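Local structure of bacterial Pleckstrin homology domain-containing protein (Shewanella loihica PV-4, 3DCX) at residues A27-R31 / G102-I108. The protein is of unknown function but adopts a bacterial pleckstrin-homology fold, a scaffold that in related proteins often serves in molecular recognition. Numbering follows the deposited sequence.
Sequences ALAYR and GTDVVGI
Tyr30 and Leu28, two residues apart on segment 27-31 of strand 26-32, point toward the first turn of the C-terminal helix and the loop before it; Tyr30 CA lies 7.5 Å from Thr103 CA and Leu28 CA 8.2 Å from Ile108 CA. Tyr30 carries most of the contact. Its CG stands anti to the carbonyl carbon (chi1 -64°), and the ring reaches across to the start of the helix. Asp104 N donates to Tyr30 OH at 2.9 Å, and the bond is nearly straight (165°). Thr103 CG2 sits over one face of the Tyr30 ring, 4.1 Å from the ring centroid, in a CH-pi contact. Ile108 CD1 meets Tyr30 CE2 obliquely at 3.7 Å. Leu28 CD2 packs more loosely on Ile108 CG1, at 4.3 Å. Asp104 is the N-cap: its OD1 accepts from Gly107 N at 3.2 Å, from above the carboxylate plane. The phenol therefore holds the backbone of the residue that caps the helix. A leucine in place of Tyr30 would probably leave Asp104 N without its acceptor and Thr103 CG2 without an aromatic face. Thr103 OG1 is hydrogen-bonded to Lys100 O. In this PH fold the contact joins strand 26-32 of the larger sheet to the start of the C-terminal helix 105-116. Ile108 also packs on Phe39 of strand 35-40 and Leu99 of strand 95-99, and so touches both sheets.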
ATOM      1  N   ALA A  27      -0.664  -0.409 -26.211  1.00 27.96           N
ATOM      2  CA  ALA A  27      -1.985   0.143 -26.555  1.00 30.62           C
ATOM      3  C   ALA A  27      -1.849   1.455 -27.320  1.00 30.42           C
ATOM      4  O   ALA A  27      -2.613   1.747 -28.249  1.00 28.34           O
ATOM      5  CB  ALA A  27      -2.881   0.336 -25.274  1.00 28.64           C
ATOM      6  N   LEU A  28      -0.872   2.250 -26.921  1.00 29.05           N
ATOM      7  CA  LEU A  28      -0.782   3.614 -27.383  1.00 29.50           C
ATOM      8  C   LEU A  28       0.581   4.179 -27.029  1.00 28.92           C
ATOM      9  O   LEU A  28       1.097   3.933 -25.936  1.00 27.72           O
ATOM     10  CB  LEU A  28      -1.872   4.414 -26.687  1.00 31.93           C
ATOM     11  CG  LEU A  28      -2.265   5.802 -27.145  1.00 35.04           C
ATOM     12  CD1 LEU A  28      -2.588   5.862 -28.664  1.00 38.57           C
ATOM     13  CD2 LEU A  28      -3.459   6.196 -26.292  1.00 36.70           C
ATOM     14  N   ALA A  29       1.158   4.965 -27.933  1.00 26.00           N
ATOM     15  CA  ALA A  29       2.397   5.609 -27.627  1.00 26.36           C
ATOM     16  C   ALA A  29       2.591   6.939 -28.321  1.00 26.82           C
ATOM     17  O   ALA A  29       2.296   7.087 -29.496  1.00 25.24           O
ATOM     18  CB  ALA A  29       3.579   4.678 -27.920  1.00 25.51           C
ATOM     19  N   TYR A  30       3.135   7.893 -27.561  1.00 26.47           N
ATOM     20  CA  TYR A  30       3.399   9.224 -28.079  1.00 27.81           C
ATOM     21  C   TYR A  30       4.871   9.599 -27.882  1.00 28.83           C
ATOM     22  O   TYR A  30       5.494   9.276 -26.873  1.00 28.58           O
ATOM     23  CB  TYR A  30       2.498  10.257 -27.403  1.00 28.27           C
ATOM     24  CG  TYR A  30       1.030  10.057 -27.679  1.00 28.64           C
ATOM     25  CD1 TYR A  30       0.480  10.430 -28.905  1.00 30.62           C
ATOM     26  CD2 TYR A  30       0.186   9.480 -26.732  1.00 31.83           C
ATOM     27  CE1 TYR A  30      -0.883  10.233 -29.182  1.00 30.92           C
ATOM     28  CE2 TYR A  30      -1.194   9.296 -27.002  1.00 32.26           C
ATOM     29  CZ  TYR A  30      -1.706   9.665 -28.223  1.00 31.17           C
ATOM     30  OH  TYR A  30      -3.048   9.479 -28.516  1.00 37.96           O
ATOM     31  N   ARG A  31       5.411  10.307 -28.861  1.00 29.59           N
ATOM     32  CA  ARG A  31       6.711  10.926 -28.725  1.00 31.93           C
ATOM     33  C   ARG A  31       6.615  12.455 -28.586  1.00 32.07           C
ATOM     34  O   ARG A  31       5.821  13.131 -29.242  1.00 32.21           O
ATOM     35  CB  ARG A  31       7.585  10.561 -29.916  1.00 33.38           C
ATOM     36  CG  ARG A  31       9.066  10.840 -29.682  1.00 39.14           C
ATOM     37  CD  ARG A  31       9.809  11.025 -30.982  1.00 48.81           C
ATOM     38  NE  ARG A  31      10.291   9.779 -31.551  1.00 51.66           N
ATOM     39  CZ  ARG A  31       9.635   9.045 -32.441  1.00 55.61           C
ATOM     40  NH1 ARG A  31       8.430   9.409 -32.877  1.00 59.48           N
ATOM     41  NH2 ARG A  31      10.196   7.931 -32.889  1.00 52.27           N
ATOM     42  N   GLY A 102      -2.277  16.912 -30.874  1.00 36.51           N
ATOM     43  CA  GLY A 102      -1.855  15.654 -31.451  1.00 37.24           C
ATOM     44  C   GLY A 102      -2.168  14.427 -30.596  1.00 38.00           C
ATOM     45  O   GLY A 102      -2.111  13.298 -31.097  1.00 40.47           O
ATOM     46  N   THR A 103      -2.465  14.606 -29.307  1.00 36.87           N
ATOM     47  CA  THR A 103      -2.805  13.448 -28.464  1.00 34.22           C
ATOM     48  C   THR A 103      -4.314  13.173 -28.556  1.00 33.19           C
ATOM     49  O   THR A 103      -5.110  14.076 -28.823  1.00 32.71           O
ATOM     50  CB  THR A 103      -2.352  13.599 -26.969  1.00 33.34           C
ATOM     51  OG1 THR A 103      -2.997  14.712 -26.360  1.00 37.61           O
ATOM     52  CG2 THR A 103      -0.809  13.745 -26.826  1.00 35.87           C
ATOM     53  N   ASP A 104      -4.701  11.914 -28.390  1.00 33.06           N
ATOM     54  CA  ASP A 104      -6.113  11.559 -28.231  1.00 31.65           C
ATOM     55  C   ASP A 104      -6.458  11.764 -26.760  1.00 32.04           C
ATOM     56  O   ASP A 104      -6.297  10.862 -25.926  1.00 30.82           O
ATOM     57  CB  ASP A 104      -6.345  10.109 -28.637  1.00 32.47           C
ATOM     58  CG  ASP A 104      -7.823   9.754 -28.756  1.00 35.05           C
ATOM     59  OD1 ASP A 104      -8.699  10.614 -28.513  1.00 37.68           O
ATOM     60  OD2 ASP A 104      -8.107   8.589 -29.104  1.00 41.03           O
ATOM     61  N   VAL A 105      -6.904  12.973 -26.434  1.00 32.15           N
ATOM     62  CA  VAL A 105      -7.108  13.338 -25.032  1.00 32.83           C
ATOM     63  C   VAL A 105      -8.139  12.419 -24.381  1.00 32.37           C
ATOM     64  O   VAL A 105      -7.931  11.927 -23.277  1.00 32.01           O
ATOM     65  CB  VAL A 105      -7.485  14.825 -24.908  1.00 33.23           C
ATOM     66  CG1 VAL A 105      -8.150  15.129 -23.561  1.00 34.34           C
ATOM     67  CG2 VAL A 105      -6.253  15.643 -25.103  1.00 33.20           C
ATOM     68  N   VAL A 106      -9.246  12.179 -25.076  1.00 32.36           N
ATOM     69  CA  VAL A 106     -10.287  11.261 -24.588  1.00 31.90           C
ATOM     70  C   VAL A 106      -9.803   9.798 -24.566  1.00 30.83           C
ATOM     71  O   VAL A 106     -10.082   9.060 -23.625  1.00 31.76           O
ATOM     72  CB  VAL A 106     -11.597  11.402 -25.409  1.00 33.31           C
ATOM     73  CG1 VAL A 106     -12.519  10.201 -25.172  1.00 34.94           C
ATOM     74  CG2 VAL A 106     -12.304  12.715 -25.069  1.00 29.56           C
ATOM     75  N   GLY A 107      -9.049   9.386 -25.583  1.00 32.10           N
ATOM     76  CA  GLY A 107      -8.518   8.000 -25.647  1.00 31.10           C
ATOM     77  C   GLY A 107      -7.490   7.693 -24.568  1.00 29.28           C
ATOM     78  O   GLY A 107      -7.496   6.629 -23.951  1.00 30.44           O
ATOM     79  N   ILE A 108      -6.607   8.651 -24.329  1.00 30.00           N
ATOM     80  CA  ILE A 108      -5.712   8.602 -23.191  1.00 30.58           C
ATOM     81  C   ILE A 108      -6.509   8.348 -21.910  1.00 28.83           C
ATOM     82  O   ILE A 108      -6.213   7.455 -21.148  1.00 31.68           O
ATOM     83  CB  ILE A 108      -4.864   9.920 -23.098  1.00 30.17           C
ATOM     84  CG1 ILE A 108      -3.698   9.833 -24.097  1.00 27.89           C
ATOM     85  CG2 ILE A 108      -4.379  10.166 -21.659  1.00 26.80           C
ATOM     86  CD1 ILE A 108      -2.927  11.146 -24.250  1.00 32.81           C
TER